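Side-chain contacts in oxysterol-binding protein homolog 1 (Saccharomyces cerevisiae, PDB 5H28), which carries lipids, sterols among them, between membranes through the cytosol, its ankyrin-repeat domain directing it to the nucleus-vacuole junction by binding NVJ1: residues 22-25 against 26-30; 39-42 against 43-46. All blocks are in the same frame, centred on the assembly; numbering follows the deposited sequence.

Interaction 1: residues 22-25 against 26-30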
ATOM      1  N   GLN A  22      19.860  -5.845 -21.343  1.00 10.34           N
ATOM      2  CA  GLN A  22      19.456  -7.213 -21.050  1.00 14.06           C
ATOM      3  C   GLN A  22      20.621  -8.179 -21.245  1.00 14.17           C
ATOM      4  O   GLN A  22      20.861  -9.056 -20.411  1.00 14.72           O
ATOM      5  CB  GLN A  22      18.286  -7.590 -21.958  1.00 17.85           C
ATOM      6  CG  GLN A  22      17.629  -8.919 -21.650  1.00 22.12           C
ATOM      7  CD  GLN A  22      16.301  -9.068 -22.370  1.00 23.60           C
ATOM      8  OE1 GLN A  22      16.221  -8.895 -23.585  1.00 25.55           O
ATOM      9  NE2 GLN A  22      15.253  -9.384 -21.621  1.00 24.94           N
ATOM     10  N   ASP A  23      21.352  -8.011 -22.342  1.00 13.93           N
ATOM     11  CA  ASP A  23      22.490  -8.873 -22.625  1.00 15.79           C
ATOM     12  C   ASP A  23      23.623  -8.627 -21.633  1.00 14.23           C
ATOM     13  O   ASP A  23      24.286  -9.564 -21.192  1.00 14.19           O
ATOM     14  CB  ASP A  23      22.986  -8.644 -24.055  1.00 19.99           C
ATOM     15  CG  ASP A  23      22.103  -9.315 -25.091  1.00 24.87           C
ATOM     16  OD1 ASP A  23      21.947 -10.554 -25.024  1.00 28.20           O
ATOM     17  OD2 ASP A  23      21.567  -8.609 -25.973  1.00 28.73           O
ATOM     18  N   LEU A  24      23.837  -7.365 -21.278  1.00 12.85           N
ATOM     19  CA  LEU A  24      24.886  -6.995 -20.336  1.00 12.53           C
ATOM     20  C   LEU A  24      24.651  -7.666 -18.983  1.00 13.00           C
ATOM     21  O   LEU A  24      25.567  -8.242 -18.392  1.00 11.29           O
ATOM     22  CB  LEU A  24      24.917  -5.470 -20.181  1.00 14.76           C
ATOM     23  CG  LEU A  24      25.914  -4.813 -19.220  1.00 16.60           C
ATOM     24  CD1 LEU A  24      25.470  -5.034 -17.790  1.00 20.26           C
ATOM     25  CD2 LEU A  24      27.308  -5.362 -19.457  1.00 18.89           C
ATOM     26  N   LEU A  25      23.419  -7.592 -18.494  1.00 12.51           N
ATOM     27  CA  LEU A  25      23.071  -8.201 -17.215  1.00 13.70           C
ATOM     28  C   LEU A  25      23.206  -9.719 -17.287  1.00 14.42           C
ATOM     29  O   LEU A  25      23.752 -10.355 -16.385  1.00 12.22           O
ATOM     30  CB  LEU A  25      21.637  -7.826 -16.831  1.00 13.95           C
ATOM     31  CG  LEU A  25      21.394  -6.511 -16.082  1.00 17.33           C
ATOM     32  CD1 LEU A  25      22.291  -5.397 -16.592  1.00 20.33           C
ATOM     33  CD2 LEU A  25      19.926  -6.145 -16.208  1.00 14.63           C
ATOM     34  N   LYS A  26      22.708 -10.292 -18.375  1.00 14.09           N
ATOM     35  CA  LYS A  26      22.742 -11.731 -18.578  1.00 16.86           C
ATOM     36  C   LYS A  26      24.157 -12.311 -18.599  1.00 17.13           C
ATOM     37  O   LYS A  26      24.377 -13.421 -18.121  1.00 19.27           O
ATOM     38  CB  LYS A  26      22.008 -12.068 -19.882  1.00 19.02           C
ATOM     39  CG  LYS A  26      21.734 -13.545 -20.113  1.00 23.66           C
ATOM     40  CD  LYS A  26      20.808 -13.735 -21.314  1.00 25.70           C
ATOM     41  CE  LYS A  26      20.490 -15.203 -21.561  1.00 27.92           C
ATOM     42  NZ  LYS A  26      19.554 -15.382 -22.710  1.00 30.69           N
ATOM     43  N   LYS A  27      25.116 -11.561 -19.135  1.00 17.32           N
ATOM     44  CA  LYS A  27      26.491 -12.052 -19.225  1.00 18.78           C
ATOM     45  C   LYS A  27      27.496 -11.500 -18.216  1.00 18.18           C
ATOM     46  O   LYS A  27      28.444 -12.192 -17.841  1.00 19.71           O
ATOM     47  CB  LYS A  27      27.038 -11.813 -20.639  1.00 21.21           C
ATOM     48  CG  LYS A  27      26.248 -12.506 -21.732  1.00 23.82           C
ATOM     49  CD  LYS A  27      25.548 -11.506 -22.629  1.00 27.03           C
ATOM     50  CE  LYS A  27      24.507 -12.190 -23.489  1.00 28.08           C
ATOM     51  NZ  LYS A  27      23.493 -12.865 -22.639  1.00 30.84           N
ATOM     52  N   GLN A  28      27.303 -10.263 -17.769  1.00 17.49           N
ATOM     53  CA  GLN A  28      28.253  -9.669 -16.838  1.00 17.76           C
ATOM     54  C   GLN A  28      27.803  -9.539 -15.388  1.00 17.91           C
ATOM     55  O   GLN A  28      28.638  -9.465 -14.486  1.00 18.72           O
ATOM     56  CB  GLN A  28      28.714  -8.316 -17.381  1.00 18.72           C
ATOM     57  CG  GLN A  28      29.584  -8.457 -18.625  1.00 21.21           C
ATOM     58  CD  GLN A  28      29.977  -7.127 -19.225  1.00 21.61           C
ATOM     59  OE1 GLN A  28      30.325  -6.192 -18.510  1.00 21.66           O
ATOM     60  NE2 GLN A  28      29.933  -7.039 -20.551  1.00 22.10           N
ATOM     61  N   PHE A  29      26.498  -9.512 -15.150  1.00 17.60           N
ATOM     62  CA  PHE A  29      26.011  -9.425 -13.777  1.00 18.89           C
ATOM     63  C   PHE A  29      25.734 -10.824 -13.246  1.00 20.07           C
ATOM     64  O   PHE A  29      24.594 -11.195 -12.974  1.00 21.20           O
ATOM     65  CB  PHE A  29      24.759  -8.549 -13.700  1.00 17.30           C
ATOM     66  CG  PHE A  29      25.064  -7.083 -13.602  1.00 16.98           C
ATOM     67  CD1 PHE A  29      25.695  -6.418 -14.648  1.00 17.67           C
ATOM     68  CD2 PHE A  29      24.766  -6.377 -12.442  1.00 18.09           C
ATOM     69  CE1 PHE A  29      26.027  -5.069 -14.538  1.00 18.40           C
ATOM     70  CE2 PHE A  29      25.093  -5.030 -12.325  1.00 19.24           C
ATOM     71  CZ  PHE A  29      25.725  -4.376 -13.374  1.00 17.86           C
ATOM     72  N   GLN A  30      26.810 -11.590 -13.112  1.00 22.66           N
ATOM     73  CA  GLN A  30      26.758 -12.960 -12.628  1.00 24.63           C
ATOM     74  C   GLN A  30      27.956 -13.147 -11.694  1.00 24.54           C
ATOM     75  O   GLN A  30      28.962 -12.456 -11.830  1.00 24.61           O
ATOM     76  CB  GLN A  30      26.871 -13.940 -13.799  1.00 26.27           C
ATOM     77  CG  GLN A  30      25.876 -13.695 -14.928  1.00 29.03           C
ATOM     78  CD  GLN A  30      24.439 -13.888 -14.495  1.00 30.21           C
ATOM     79  OE1 GLN A  30      24.089 -14.913 -13.910  1.00 32.12           O
ATOM     80  NE2 GLN A  30      23.593 -12.905 -14.788  1.00 31.31           N
TER

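Interaction 2: residues 39-42 against 43-46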
ATOM      1  N   GLN A  39      23.372  -6.028  -4.835  1.00  9.76           N
ATOM      2  CA  GLN A  39      23.195  -4.671  -4.347  1.00 10.92           C
ATOM      3  C   GLN A  39      23.034  -3.636  -5.453  1.00 10.59           C
ATOM      4  O   GLN A  39      22.218  -2.722  -5.332  1.00  9.72           O
ATOM      5  CB  GLN A  39      24.352  -4.300  -3.424  1.00 13.74           C
ATOM      6  CG  GLN A  39      24.301  -5.059  -2.106  1.00 17.69           C
ATOM      7  CD  GLN A  39      25.535  -4.860  -1.259  1.00 20.63           C
ATOM      8  OE1 GLN A  39      25.939  -3.734  -0.985  1.00 23.76           O
ATOM      9  NE2 GLN A  39      26.135  -5.961  -0.823  1.00 21.95           N
ATOM     10  N   VAL A  40      23.805  -3.773  -6.526  1.00  8.79           N
ATOM     11  CA  VAL A  40      23.707  -2.828  -7.630  1.00  8.90           C
ATOM     12  C   VAL A  40      22.418  -3.043  -8.419  1.00  7.55           C
ATOM     13  O   VAL A  40      21.792  -2.077  -8.858  1.00  8.48           O
ATOM     14  CB  VAL A  40      24.930  -2.939  -8.566  1.00  9.00           C
ATOM     15  CG1 VAL A  40      24.727  -2.084  -9.817  1.00 10.74           C
ATOM     16  CG2 VAL A  40      26.177  -2.472  -7.826  1.00 10.91           C
ATOM     17  N   LEU A  41      22.019  -4.301  -8.599  1.00  8.07           N
ATOM     18  CA  LEU A  41      20.785  -4.603  -9.321  1.00  8.96           C
ATOM     19  C   LEU A  41      19.580  -4.031  -8.578  1.00  8.69           C
ATOM     20  O   LEU A  41      18.634  -3.559  -9.205  1.00  8.68           O
ATOM     21  CB  LEU A  41      20.618  -6.115  -9.509  1.00 10.99           C
ATOM     22  CG  LEU A  41      21.521  -6.772 -10.555  1.00 13.64           C
ATOM     23  CD1 LEU A  41      21.318  -8.279 -10.523  1.00 13.96           C
ATOM     24  CD2 LEU A  41      21.207  -6.219 -11.939  1.00 14.15           C
ATOM     25  N   HIS A  42      19.612  -4.072  -7.246  1.00  7.37           N
ATOM     26  CA  HIS A  42      18.516  -3.528  -6.444  1.00  9.09           C
ATOM     27  C   HIS A  42      18.352  -2.022  -6.653  1.00  8.30           C
ATOM     28  O   HIS A  42      17.278  -1.472  -6.423  1.00  9.02           O
ATOM     29  CB  HIS A  42      18.741  -3.796  -4.950  1.00 11.31           C
ATOM     30  CG  HIS A  42      18.226  -5.123  -4.486  1.00 16.22           C
ATOM     31  ND1 HIS A  42      18.871  -6.309  -4.754  1.00 19.71           N
ATOM     32  CD2 HIS A  42      17.114  -5.449  -3.785  1.00 18.94           C
ATOM     33  CE1 HIS A  42      18.178  -7.311  -4.242  1.00 18.73           C
ATOM     34  NE2 HIS A  42      17.107  -6.816  -3.649  1.00 21.52           N
ATOM     35  N   LEU A  43      19.417  -1.353  -7.083  1.00  8.27           N
ATOM     36  CA  LEU A  43      19.355   0.088  -7.310  1.00  7.86           C
ATOM     37  C   LEU A  43      19.250   0.440  -8.789  1.00  7.13           C
ATOM     38  O   LEU A  43      19.281   1.611  -9.157  1.00  6.88           O
ATOM     39  CB  LEU A  43      20.585   0.775  -6.710  1.00  8.82           C
ATOM     40  CG  LEU A  43      20.675   0.754  -5.182  1.00  8.97           C
ATOM     41  CD1 LEU A  43      22.044   1.247  -4.744  1.00 11.13           C
ATOM     42  CD2 LEU A  43      19.578   1.620  -4.584  1.00  9.92           C
ATOM     43  N   MET A  44      19.104  -0.573  -9.640  1.00  6.43           N
ATOM     44  CA  MET A  44      19.020  -0.324 -11.070  1.00  7.31           C
ATOM     45  C   MET A  44      17.889   0.610 -11.483  1.00  6.87           C
ATOM     46  O   MET A  44      18.085   1.481 -12.330  1.00  5.99           O
ATOM     47  CB  MET A  44      18.913  -1.644 -11.834  1.00  6.78           C
ATOM     48  CG  MET A  44      18.758  -1.464 -13.345  1.00  5.94           C
ATOM     49  SD  MET A  44      19.065  -2.982 -14.268  1.00 10.32           S
ATOM     50  CE  MET A  44      17.857  -4.073 -13.530  1.00  8.18           C
ATOM     51  N   LEU A  45      16.710   0.444 -10.893  1.00  5.23           N
ATOM     52  CA  LEU A  45      15.595   1.312 -11.247  1.00  6.23           C
ATOM     53  C   LEU A  45      15.887   2.758 -10.837  1.00  5.48           C
ATOM     54  O   LEU A  45      15.500   3.691 -11.542  1.00  6.29           O
ATOM     55  CB  LEU A  45      14.292   0.817 -10.612  1.00  7.66           C
ATOM     56  CG  LEU A  45      13.026   1.553 -11.063  1.00  8.37           C
ATOM     57  CD1 LEU A  45      12.927   1.540 -12.584  1.00  9.60           C
ATOM     58  CD2 LEU A  45      11.806   0.885 -10.441  1.00  9.61           C
ATOM     59  N   HIS A  46      16.570   2.944  -9.707  1.00  6.10           N
ATOM     60  CA  HIS A  46      16.932   4.290  -9.266  1.00  6.25           C
ATOM     61  C   HIS A  46      17.835   4.917 -10.322  1.00  6.28           C
ATOM     62  O   HIS A  46      17.619   6.048 -10.756  1.00  6.72           O
ATOM     63  CB  HIS A  46      17.719   4.257  -7.949  1.00  6.54           C
ATOM     64  CG  HIS A  46      16.874   4.071  -6.729  1.00  6.61           C
ATOM     65  ND1 HIS A  46      16.279   2.871  -6.404  1.00  6.76           N
ATOM     66  CD2 HIS A  46      16.552   4.932  -5.735  1.00  7.53           C
ATOM     67  CE1 HIS A  46      15.630   3.001  -5.262  1.00  5.85           C
ATOM     68  NE2 HIS A  46      15.779   4.243  -4.834  1.00  6.20           N
TER
HETATM   69  O   HOH W   1      16.243  -2.108  -9.614  1.00 11.71           O
HETATM   70  O   HOH W   2      16.019   0.500  -7.725  1.00  7.91           O

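Interaction 1: residues 22-25 against 26-30
L24 and L25 lay their methyl groups against the ring of F29, just past the end of helix 18-28 in the ankyrin-repeat part of the protein, and this is the tightly packed part of the contact. The CD1 atom of L25 sits 4.0 Å above one face of the F29 ring, offset toward its rim, while CD1 of L24 approaches CE1 of the same ring obliquely at 3.3 Å. With its CG anti to the backbone N (chi1 179°), L24 splits its branches between two partners: CD1 goes to the ring, and CD2 lies 3.2 Å from CD of the Q28 amide, whose OE1 is hydrogen-bonded to K8. Were L24 replaced by alanine, both methyl branches would be gone, and CE1 of the ring and the flat end of Q28 would probably each be left without this apolar neighbour.

The helix end is also held through L25 O, which accepts two hydrogen bonds from opposite faces of its carbonyl plane, from F29 N at 3.1 Å and from the side-chain NE2 of Q30 at 3.0 Å. The second is the straighter (156° at the hydrogen), and L25 O lies almost in the amide plane of Q30. F29 is the first residue to leave helical geometry, as the centre of an inverse gamma turn.

The exposed side is looser. OD1 of D23 and NZ of K27 come within 3.7 Å, a long salt bridge at most, and the modelled path of K27 is doubtful because its CD lies too close to D23 O. On the buried side, F29 is wedged between helix 2-15, at L5 and L9, and helix 35-42, at V37, V40 and L41, while L25 rests on W64 of helix 54-64.

Interaction 2: residues 39-42 against 43-46
L41 and M44 meet where helix 35-42 gives way to helix 44-51, and the backbone supplies two direct hydrogen bonds. L43 N donates to V40 O and M44 N to L41 O, the latter at 3.1 Å and fairly straight at the hydrogen (160°). Both bonds span three residues, as in a turn, and replace the i to i+4 pairing of an alpha helix across the break.

Water carries the next links. One molecule is hydrogen-bonded to L41 O at 2.8 Å and accepts from L45 N; a second donates to H42 O at 2.7 Å, accepts from H46 N, and lies in the plane of the H46 ring at its edge, 2.7 Å from ND1. The far nitrogen of that ring, NE2, is hydrogen-bonded to N87 O.

Apolar contacts are lighter. With CG anti to its N (chi1 177°) and a bend at chi3, M44 brings CE to within 4.3 Å of CD2 of L41. Within 43-46, CD2 of L43 lies over one face of the H46 ring, offset toward its rim.

L43, at the N-cap position, has no polar side-chain atom to offer the first-turn N-H groups; inside this first predicted ankyrin repeat the two waters accept from L45 N and H46 N instead and tie them to L41 O and H42 O.

In the fold
From the N terminus, helix 2-15 comes first, and helix 18-28 then ends in interaction 1, which closes the helix and turns the chain toward helix 35-42. Interaction 2 follows, joining that helix to helix 44-51. The two are in series, neither nested nor crossed, each bridging adjoining segments rather than a long loop. Their centres lie 14 Å apart, yet they touch: F29 CD2 is 3.6 Å from L41 CD2, and L25 CD2 is 3.8 Å from M44 SD. Helix 2-15 borders both through L5 and L9, and W64 of helix 54-64, already against L25, also meets M44, so the helix end and the helix break share one apolar interior.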